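Local atomic coordinates of acetyltransferase (Sinorhizobium meliloti, PDB entry 4JXR), a protein that probably transfers the acetyl group of acetyl-CoA, which it binds, to an acceptor amine, as a phosphinothricin acetyltransferase-like member of the GNAT superfamily. Residues Ile49-Val57 and Gly68-Arg76; Ala80-Ser88 and Cys112-Val123. One frame throughout, in Å; residues are numbered along the deposited sequence.

Contact 1 (Ile49-Val57 and Gly68-Arg76); sequences ITGNGYPYV and GYAYASAFR
The start of a beta hairpin, where the chain leaves helix 39-51 and enters strand 56-60, closes here on strand 66-74. Val57 and Ala70 form the antiparallel hydrogen-bonded pair: Val57 N reaches Ala70 O at 2.8 Å, almost straight, and Ala70 N returns to Val57 O at 2.9 Å. Two residues back, Ala72 N bonds to Pro55 O (3.2 Å). Tyr56 and Tyr71 are the non-hydrogen-bonded pair between them, and their side chains run side by side. The rings meet obliquely, planes at 32°, with Tyr71 CD2 over one face of Tyr56. Tyr71 holds CG between its backbone N and carbonyl carbon (chi1 60°), which sets the ring alongside Tyr56 and under Ile49, whose CD1 makes a CH-pi contact 3.8 Å from the Tyr71 centroid. From the loop before strand 56-60, the Tyr54 ring lies over the backbone of strand 66-74, Ser73 CA 3.7 Å from its centroid, while its OH bonds to Tyr184. A water bridges Asn52 ND2 and Ser73 OG. The helix ends in a Schellman motif at Gly53, through which the chain enters the beta hairpin 56-60/66-74, among the N-terminal, antiparallel strands of the GNAT sheet.

Contact 2 (Ala80-Ser88 and Cys112-Val123); sequences AYRFLVEDS and CTALGFRQMIAV
Val85 sits at the apolar centre, between the ring of Phe117 and the side chains of Cys112 and Met120. Its CG1 stands over the middle of the Phe117 ring, 3.6 Å from the centroid and 11° off the normal, a CH-pi contact. The other methyl, CG2, touches Met120 CE (a selenomethionine) at 3.7 Å and Cys112 SG at 3.9 Å; with CG1 anti to the carbonyl carbon (chi1 -80°), the two branches part toward these separate neighbours. Arg82 O lies in the plane of the Phe117 ring, at its edge. On the other side of the sheet Leu84 CD1 packs on Ile121 CG2 and Gln119 CB.

Between the two layers of side chains the backbones pair in parallel register. Just ahead of the first paired residues, Leu84 and Gln119, Phe83 O takes two N-H groups, Arg118 N at 2.8 Å and Gln119 N at 3.3 Å; Val85 N then bonds to Gln119 O, Ile121 N to Val85 O (2.8 Å), and Asp87 N to Ile121 O.

Toward the C-terminal ends the contact turns polar. Glu86 stretches out fully, bringing OE2 against Val123 CG2, and a water accepts from Val123 N and lies within donating distance of Glu86 OE2 (2.7 Å) and Asp87 O, with more acceptors around it than it has protons. OE1 of Glu86 forms a salt bridge with Arg76 of the second subunit. Asp87 OD1 rests against Ala122 CB at 3.4 Å, and OD2 bonds to His135. At the opposite end, helix 100-115 finishes in a Schellman motif at Gly116, where positive phi turns the chain back toward strand 119-125. This is the beta-alpha-beta crossover of the GNAT fold, whose first strand continues into Ile89 and Leu91 of the acetyl-CoA site.

Contact 1 closes before contact 2 opens along the chain, and they lie about 10 Å apart, centre to centre, in one mixed sheet. The two are joined by strands 66-74 and 84-91, antiparallel neighbours: Ser73 O and Glu86 N are 2.8 Å apart, and Tyr71 O and Ser88 N 2.9 Å, both probable hydrogen bonds. Contact 1 is an antiparallel pairing, and contact 2 the parallel step to strand 119-125; helix 100-115, whose end belongs to contact 2, also covers contact 1, with Cys112 on Ala72. Ala70 and Asp87 each approach Ile89 of the acetyl-CoA site. Both contacts also reach the second subunit, contact 1 through Phe75 and Arg76, the latter pairing with Glu86 of that subunit.

Contact 1 (Ile49-Val57 and Gly68-Arg76)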
loop_
_atom_site.group_PDB
_atom_site.type_symbol
_atom_site.label_atom_id
_atom_site.label_comp_id
_atom_site.label_asym_id
_atom_site.label_seq_id
_atom_site.Cartn_x
_atom_site.Cartn_y
_atom_site.Cartn_z
ATOM N N ILE A 49 -0.528 -16.062 -2.394
ATOM C CA ILE A 49 -0.006 -15.415 -3.591
ATOM C C ILE A 49 -0.262 -16.315 -4.791
ATOM O O ILE A 49 -0.792 -15.876 -5.824
ATOM C CB ILE A 49 1.479 -15.098 -3.408
ATOM C CG1 ILE A 49 1.681 -14.035 -2.362
ATOM C CG2 ILE A 49 2.136 -14.718 -4.726
ATOM C CD1 ILE A 49 3.079 -13.988 -1.758
ATOM N N THR A 50 0.147 -17.571 -4.714
ATOM C CA THR A 50 -0.018 -18.467 -5.811
ATOM C C THR A 50 -1.468 -18.823 -6.046
ATOM O O THR A 50 -1.867 -19.012 -7.210
ATOM C CB THR A 50 0.829 -19.752 -5.646
ATOM O OG1 THR A 50 0.476 -20.464 -4.459
ATOM C CG2 THR A 50 2.323 -19.397 -5.661
ATOM N N GLY A 51 -2.300 -18.837 -5.021
ATOM C CA GLY A 51 -3.721 -19.071 -5.193
ATOM C C GLY A 51 -4.392 -17.978 -5.972
ATOM O O GLY A 51 -5.437 -18.226 -6.613
ATOM N N ASN A 52 -3.839 -16.780 -5.992
ATOM C CA ASN A 52 -4.324 -15.676 -6.785
ATOM C C ASN A 52 -3.776 -15.657 -8.209
ATOM O O ASN A 52 -4.034 -14.718 -8.948
ATOM C CB ASN A 52 -4.038 -14.353 -6.059
ATOM C CG ASN A 52 -4.969 -14.064 -4.934
ATOM O OD1 ASN A 52 -6.172 -14.239 -5.070
ATOM N ND2 ASN A 52 -4.445 -13.492 -3.872
ATOM N N GLY A 53 -3.006 -16.662 -8.578
ATOM C CA GLY A 53 -2.495 -16.786 -9.934
ATOM C C GLY A 53 -1.196 -16.050 -10.203
ATOM O O GLY A 53 -0.712 -16.070 -11.327
ATOM N N TYR A 54 -0.613 -15.429 -9.186
ATOM C CA TYR A 54 0.617 -14.686 -9.375
ATOM C C TYR A 54 1.823 -15.615 -9.435
ATOM O O TYR A 54 1.836 -16.649 -8.768
ATOM C CB TYR A 54 0.798 -13.731 -8.188
ATOM C CG TYR A 54 -0.224 -12.653 -8.050
ATOM C CD1 TYR A 54 -0.433 -11.686 -9.027
ATOM C CD2 TYR A 54 -0.978 -12.519 -6.898
ATOM C CE1 TYR A 54 -1.329 -10.660 -8.864
ATOM C CE2 TYR A 54 -1.878 -11.484 -6.719
ATOM C CZ TYR A 54 -2.053 -10.535 -7.705
ATOM O OH TYR A 54 -2.926 -9.523 -7.492
ATOM N N PRO A 55 2.869 -15.225 -10.139
ATOM C CA PRO A 55 4.081 -16.032 -10.248
ATOM C C PRO A 55 4.933 -15.901 -8.989
ATOM O O PRO A 55 5.103 -14.813 -8.431
ATOM C CB PRO A 55 4.795 -15.450 -11.459
ATOM C CG PRO A 55 4.347 -13.986 -11.463
ATOM C CD PRO A 55 2.921 -14.060 -11.023
ATOM N N TYR A 56 5.538 -17.013 -8.607
ATOM C CA TYR A 56 6.411 -17.099 -7.426
ATOM C C TYR A 56 7.548 -18.027 -7.831
ATOM O O TYR A 56 7.294 -19.212 -8.161
ATOM C CB TYR A 56 5.599 -17.620 -6.236
ATOM C CG TYR A 56 6.186 -17.394 -4.860
ATOM C CD1 TYR A 56 7.526 -17.661 -4.567
ATOM C CD2 TYR A 56 5.413 -16.933 -3.819
ATOM C CE1 TYR A 56 8.024 -17.484 -3.279
ATOM C CE2 TYR A 56 5.885 -16.763 -2.547
ATOM C CZ TYR A 56 7.215 -17.079 -2.276
ATOM O OH TYR A 56 7.761 -16.948 -1.000
ATOM N N VAL A 57 8.764 -17.510 -7.900
ATOM C CA VAL A 57 9.887 -18.183 -8.498
ATOM C C VAL A 57 11.108 -18.200 -7.591
ATOM O O VAL A 57 11.227 -17.386 -6.664
ATOM C CB VAL A 57 10.221 -17.560 -9.889
ATOM C CG1 VAL A 57 8.992 -17.553 -10.827
ATOM C CG2 VAL A 57 10.735 -16.174 -9.761
ATOM N N GLY A 68 17.749 -17.552 -3.949
ATOM C CA GLY A 68 16.983 -16.331 -4.016
ATOM C C GLY A 68 15.582 -16.669 -4.436
ATOM O O GLY A 68 15.320 -17.760 -4.914
ATOM N N TYR A 69 14.665 -15.689 -4.282
ATOM C CA TYR A 69 13.285 -15.913 -4.722
ATOM C C TYR A 69 12.673 -14.572 -5.065
ATOM O O TYR A 69 13.181 -13.512 -4.687
ATOM C CB TYR A 69 12.465 -16.676 -3.682
ATOM C CG TYR A 69 12.110 -15.890 -2.442
ATOM C CD1 TYR A 69 12.978 -15.832 -1.339
ATOM C CD2 TYR A 69 10.935 -15.216 -2.331
ATOM C CE1 TYR A 69 12.662 -15.127 -0.233
ATOM C CE2 TYR A 69 10.619 -14.502 -1.228
ATOM C CZ TYR A 69 11.463 -14.454 -0.146
ATOM O OH TYR A 69 11.191 -13.748 0.995
ATOM N N ALA A 70 11.564 -14.640 -5.777
ATOM C CA ALA A 70 10.846 -13.431 -6.158
ATOM C C ALA A 70 9.402 -13.783 -6.434
ATOM O O ALA A 70 9.098 -14.897 -6.868
ATOM C CB ALA A 70 11.457 -12.805 -7.391
ATOM N N TYR A 71 8.535 -12.811 -6.246
ATOM C CA TYR A 71 7.146 -12.998 -6.617
ATOM C C TYR A 71 6.529 -11.684 -6.992
ATOM O O TYR A 71 7.028 -10.614 -6.624
ATOM C CB TYR A 71 6.327 -13.698 -5.502
ATOM C CG TYR A 71 6.293 -12.962 -4.199
ATOM C CD1 TYR A 71 5.387 -11.941 -3.948
ATOM C CD2 TYR A 71 7.103 -13.342 -3.149
ATOM C CE1 TYR A 71 5.381 -11.274 -2.742
ATOM C CE2 TYR A 71 7.063 -12.677 -1.942
ATOM C CZ TYR A 71 6.200 -11.652 -1.748
ATOM O OH TYR A 71 6.156 -11.027 -0.527
ATOM N N ALA A 72 5.427 -11.754 -7.724
ATOM C CA ALA A 72 4.534 -10.645 -7.900
ATOM C C ALA A 72 3.313 -10.850 -7.049
ATOM O O ALA A 72 2.905 -11.993 -6.790
ATOM C CB ALA A 72 4.122 -10.497 -9.366
ATOM N N SER A 73 2.719 -9.778 -6.582
ATOM C CA SER A 73 1.475 -9.853 -5.867
ATOM C C SER A 73 0.754 -8.515 -6.019
ATOM O O SER A 73 1.204 -7.616 -6.734
ATOM C CB SER A 73 1.722 -10.174 -4.411
ATOM O OG SER A 73 0.476 -10.486 -3.779
ATOM N N ALA A 74 -0.404 -8.369 -5.379
ATOM C CA ALA A 74 -1.113 -7.095 -5.447
ATOM C C ALA A 74 -0.314 -6.006 -4.766
ATOM O O ALA A 74 0.303 -6.224 -3.721
ATOM C CB ALA A 74 -2.440 -7.209 -4.761
ATOM N N PHE A 75 -0.425 -4.792 -5.296
ATOM C CA PHE A 75 -0.049 -3.603 -4.536
ATOM C C PHE A 75 -1.058 -3.414 -3.380
ATOM O O PHE A 75 -0.679 -3.290 -2.226
ATOM C CB PHE A 75 -0.089 -2.403 -5.486
ATOM C CG PHE A 75 0.052 -1.093 -4.775
ATOM C CD1 PHE A 75 1.209 -0.745 -4.160
ATOM C CD2 PHE A 75 -0.979 -0.193 -4.716
ATOM C CE1 PHE A 75 1.335 0.446 -3.454
ATOM C CE2 PHE A 75 -0.879 0.995 -4.019
ATOM C CZ PHE A 75 0.272 1.314 -3.365
ATOM N N ARG A 76 -2.336 -3.411 -3.708
ATOM C CA ARG A 76 -3.459 -3.477 -2.807
ATOM C C ARG A 76 -4.515 -4.340 -3.490
ATOM O O ARG A 76 -4.681 -4.272 -4.681
ATOM C CB ARG A 76 -4.056 -2.094 -2.487
ATOM C CG ARG A 76 -3.158 -1.232 -1.672
ATOM C CD ARG A 76 -3.635 0.183 -1.294
ATOM N NE ARG A 76 -2.798 0.694 -0.212
ATOM C CZ ARG A 76 -2.970 1.867 0.408
ATOM N NH1 ARG A 76 -3.854 2.749 -0.026
ATOM N NH2 ARG A 76 -2.226 2.163 1.438
HETATM O O HOH W 1 -1.687 -12.373 -3.235
#

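Contact 2 (Ala80-Ser88 and Cys112-Val123)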
loop_
_atom_site.group_PDB
_atom_site.type_symbol
_atom_site.label_atom_id
_atom_site.label_comp_id
_atom_site.label_asym_id
_atom_site.label_seq_id
_atom_site.Cartn_x
_atom_site.Cartn_y
_atom_site.Cartn_z
ATOM N N ALA A 80 -10.155 -2.163 -8.362
ATOM C CA ALA A 80 -9.640 -1.339 -9.434
ATOM C C ALA A 80 -8.151 -1.481 -9.652
ATOM O O ALA A 80 -7.672 -1.083 -10.683
ATOM C CB ALA A 80 -10.056 0.093 -9.277
ATOM N N TYR A 81 -7.412 -2.017 -8.665
ATOM C CA TYR A 81 -5.993 -2.274 -8.785
ATOM C C TYR A 81 -5.651 -3.610 -9.427
ATOM O O TYR A 81 -4.499 -4.001 -9.474
ATOM C CB TYR A 81 -5.303 -2.223 -7.423
ATOM C CG TYR A 81 -5.150 -0.886 -6.766
ATOM C CD1 TYR A 81 -4.398 0.129 -7.353
ATOM C CD2 TYR A 81 -5.650 -0.650 -5.496
ATOM C CE1 TYR A 81 -4.100 1.299 -6.640
ATOM C CE2 TYR A 81 -5.389 0.547 -4.790
ATOM C CZ TYR A 81 -4.642 1.500 -5.391
ATOM O OH TYR A 81 -4.345 2.680 -4.708
ATOM N N ARG A 82 -6.648 -4.356 -9.951
ATOM C CA ARG A 82 -6.364 -5.736 -10.345
ATOM C C ARG A 82 -5.362 -5.881 -11.480
ATOM O O ARG A 82 -4.743 -6.952 -11.590
ATOM C CB ARG A 82 -7.663 -6.486 -10.662
ATOM C CG ARG A 82 -8.443 -5.960 -11.861
ATOM C CD ARG A 82 -9.868 -6.500 -11.813
ATOM N NE ARG A 82 -10.724 -6.055 -12.910
ATOM C CZ ARG A 82 -11.310 -4.866 -12.986
ATOM N NH1 ARG A 82 -11.142 -3.969 -12.035
ATOM N NH2 ARG A 82 -12.100 -4.589 -14.023
ATOM N N PHE A 83 -5.179 -4.879 -12.309
ATOM C CA PHE A 83 -4.204 -4.930 -13.402
ATOM C C PHE A 83 -2.824 -4.442 -12.992
ATOM O O PHE A 83 -1.916 -4.393 -13.833
ATOM C CB PHE A 83 -4.699 -4.129 -14.618
ATOM C CG PHE A 83 -6.023 -4.642 -15.108
ATOM C CD1 PHE A 83 -6.123 -5.806 -15.809
ATOM C CD2 PHE A 83 -7.191 -3.957 -14.795
ATOM C CE1 PHE A 83 -7.395 -6.296 -16.174
ATOM C CE2 PHE A 83 -8.437 -4.453 -15.162
ATOM C CZ PHE A 83 -8.520 -5.594 -15.847
ATOM N N LEU A 84 -2.644 -4.096 -11.721
ATOM C CA LEU A 84 -1.364 -3.641 -11.136
ATOM C C LEU A 84 -0.797 -4.748 -10.273
ATOM O O LEU A 84 -1.478 -5.310 -9.419
ATOM C CB LEU A 84 -1.646 -2.416 -10.287
ATOM C CG LEU A 84 -0.459 -1.889 -9.450
ATOM C CD1 LEU A 84 0.673 -1.429 -10.303
ATOM C CD2 LEU A 84 -0.928 -0.798 -8.519
ATOM N N VAL A 85 0.481 -5.024 -10.463
ATOM C CA VAL A 85 1.228 -5.939 -9.632
ATOM C C VAL A 85 2.436 -5.206 -9.031
ATOM O O VAL A 85 2.918 -4.204 -9.564
ATOM C CB VAL A 85 1.704 -7.184 -10.381
ATOM C CG1 VAL A 85 0.590 -8.190 -10.509
ATOM C CG2 VAL A 85 2.293 -6.846 -11.744
ATOM N N GLU A 86 2.901 -5.729 -7.912
ATOM C CA GLU A 86 4.077 -5.247 -7.227
ATOM C C GLU A 86 5.075 -6.377 -7.164
ATOM O O GLU A 86 4.711 -7.516 -6.816
ATOM C CB GLU A 86 3.702 -4.830 -5.819
ATOM C CG GLU A 86 4.872 -4.393 -4.965
ATOM C CD GLU A 86 4.477 -3.804 -3.640
ATOM O OE1 GLU A 86 3.322 -3.448 -3.435
ATOM O OE2 GLU A 86 5.376 -3.675 -2.759
ATOM N N ASP A 87 6.363 -6.117 -7.407
ATOM C CA ASP A 87 7.378 -7.135 -7.315
ATOM C C ASP A 87 8.080 -7.137 -5.984
ATOM O O ASP A 87 8.318 -6.069 -5.408
ATOM C CB ASP A 87 8.472 -6.972 -8.420
ATOM C CG ASP A 87 9.284 -5.748 -8.336
ATOM O OD1 ASP A 87 8.771 -4.660 -8.779
ATOM O OD2 ASP A 87 10.473 -5.855 -7.939
ATOM N N SER A 88 8.472 -8.327 -5.548
ATOM C CA SER A 88 9.295 -8.547 -4.367
ATOM C C SER A 88 10.403 -9.491 -4.742
ATOM O O SER A 88 10.177 -10.513 -5.372
ATOM C CB SER A 88 8.477 -9.196 -3.269
ATOM O OG SER A 88 7.451 -8.318 -2.788
ATOM N N CYS A 112 4.262 -11.520 -15.826
ATOM C CA CYS A 112 3.100 -10.674 -15.615
ATOM C C CYS A 112 2.655 -10.056 -16.933
ATOM O O CYS A 112 1.456 -9.816 -17.078
ATOM C CB CYS A 112 3.402 -9.669 -14.519
ATOM S SG CYS A 112 3.535 -10.412 -12.875
ATOM N N THR A 113 3.549 -9.827 -17.861
ATOM C CA THR A 113 3.161 -9.405 -19.205
ATOM C C THR A 113 2.309 -10.493 -19.872
ATOM O O THR A 113 1.213 -10.221 -20.370
ATOM C CB THR A 113 4.400 -9.096 -20.055
ATOM O OG1 THR A 113 5.130 -8.030 -19.463
ATOM C CG2 THR A 113 4.039 -8.694 -21.462
ATOM N N ALA A 114 2.788 -11.726 -19.847
ATOM C CA ALA A 114 2.058 -12.842 -20.426
ATOM C C ALA A 114 0.704 -13.042 -19.778
ATOM O O ALA A 114 -0.271 -13.403 -20.466
ATOM C CB ALA A 114 2.882 -14.121 -20.337
ATOM N N LEU A 115 0.624 -12.880 -18.465
ATOM C CA LEU A 115 -0.609 -13.100 -17.731
ATOM C C LEU A 115 -1.650 -12.032 -17.972
ATOM O O LEU A 115 -2.825 -12.313 -17.714
ATOM C CB LEU A 115 -0.308 -13.241 -16.243
ATOM C CG LEU A 115 0.337 -14.548 -15.822
ATOM C CD1 LEU A 115 0.887 -14.437 -14.387
ATOM C CD2 LEU A 115 -0.587 -15.703 -15.956
ATOM N N GLY A 116 -1.271 -10.844 -18.413
ATOM C CA GLY A 116 -2.199 -9.798 -18.755
ATOM C C GLY A 116 -2.265 -8.629 -17.805
ATOM O O GLY A 116 -3.141 -7.786 -17.933
ATOM N N PHE A 117 -1.354 -8.528 -16.834
ATOM C CA PHE A 117 -1.232 -7.315 -16.045
ATOM C C PHE A 117 -0.728 -6.168 -16.914
ATOM O O PHE A 117 -0.119 -6.398 -17.959
ATOM C CB PHE A 117 -0.337 -7.560 -14.829
ATOM C CG PHE A 117 -0.856 -8.657 -13.917
ATOM C CD1 PHE A 117 -1.909 -8.391 -13.062
ATOM C CD2 PHE A 117 -0.362 -9.922 -13.947
ATOM C CE1 PHE A 117 -2.429 -9.374 -12.266
ATOM C CE2 PHE A 117 -0.847 -10.894 -13.149
ATOM C CZ PHE A 117 -1.907 -10.645 -12.301
ATOM N N ARG A 118 -0.973 -4.950 -16.457
ATOM C CA ARG A 118 -0.693 -3.751 -17.274
ATOM C C ARG A 118 0.309 -2.767 -16.650
ATOM O O ARG A 118 0.809 -1.944 -17.357
ATOM C CB ARG A 118 -1.992 -3.020 -17.618
ATOM C CG ARG A 118 -2.950 -3.851 -18.485
ATOM C CD ARG A 118 -2.340 -4.231 -19.837
ATOM N NE ARG A 118 -3.384 -4.754 -20.743
ATOM C CZ ARG A 118 -4.197 -3.961 -21.433
ATOM N NH1 ARG A 118 -4.108 -2.658 -21.399
ATOM N NH2 ARG A 118 -5.134 -4.531 -22.175
ATOM N N GLN A 119 0.574 -2.871 -15.323
ATOM C CA GLN A 119 1.543 -1.997 -14.678
ATOM C C GLN A 119 2.203 -2.794 -13.571
ATOM O O GLN A 119 1.552 -3.622 -12.937
ATOM C CB GLN A 119 0.889 -0.759 -14.063
ATOM C CG GLN A 119 0.106 0.120 -15.049
ATOM C CD GLN A 119 0.964 0.881 -16.020
ATOM O OE1 GLN A 119 2.124 1.206 -15.784
ATOM N NE2 GLN A 119 0.345 1.242 -17.188
HETATM N N MSE A 120 3.486 -2.498 -13.332
HETATM C CA MSE A 120 4.208 -3.079 -12.206
HETATM C C MSE A 120 4.823 -1.944 -11.385
HETATM O O MSE A 120 5.449 -1.030 -11.934
HETATM C CB MSE A 120 5.288 -4.037 -12.685
HETATM C CG MSE A 120 5.968 -4.819 -11.536
HETATM SE SE MSE A 120 7.137 -6.214 -12.135
HETATM C CE MSE A 120 5.852 -7.510 -12.589
ATOM N N ILE A 121 4.629 -2.011 -10.078
ATOM C CA ILE A 121 5.211 -1.075 -9.117
ATOM C C ILE A 121 6.201 -1.796 -8.243
ATOM O O ILE A 121 6.013 -2.946 -7.868
ATOM C CB ILE A 121 4.053 -0.378 -8.302
ATOM C CG1 ILE A 121 4.490 0.770 -7.401
ATOM C CG2 ILE A 121 3.273 -1.367 -7.466
ATOM C CD1 ILE A 121 3.305 1.619 -6.919
ATOM N N ALA A 122 7.286 -1.103 -7.912
ATOM C CA ALA A 122 8.237 -1.519 -6.905
ATOM C C ALA A 122 8.201 -0.483 -5.773
ATOM O O ALA A 122 8.256 0.709 -6.011
ATOM C CB ALA A 122 9.634 -1.619 -7.461
ATOM N N VAL A 123 8.093 -0.988 -4.563
ATOM C CA VAL A 123 8.104 -0.175 -3.340
ATOM C C VAL A 123 9.377 -0.542 -2.624
ATOM O O VAL A 123 9.481 -1.655 -2.088
ATOM C CB VAL A 123 6.857 -0.427 -2.486
ATOM C CG1 VAL A 123 6.946 0.439 -1.224
ATOM C CG2 VAL A 123 5.591 -0.162 -3.261
HETATM O O HOH W 2 7.854 -3.834 -3.864
#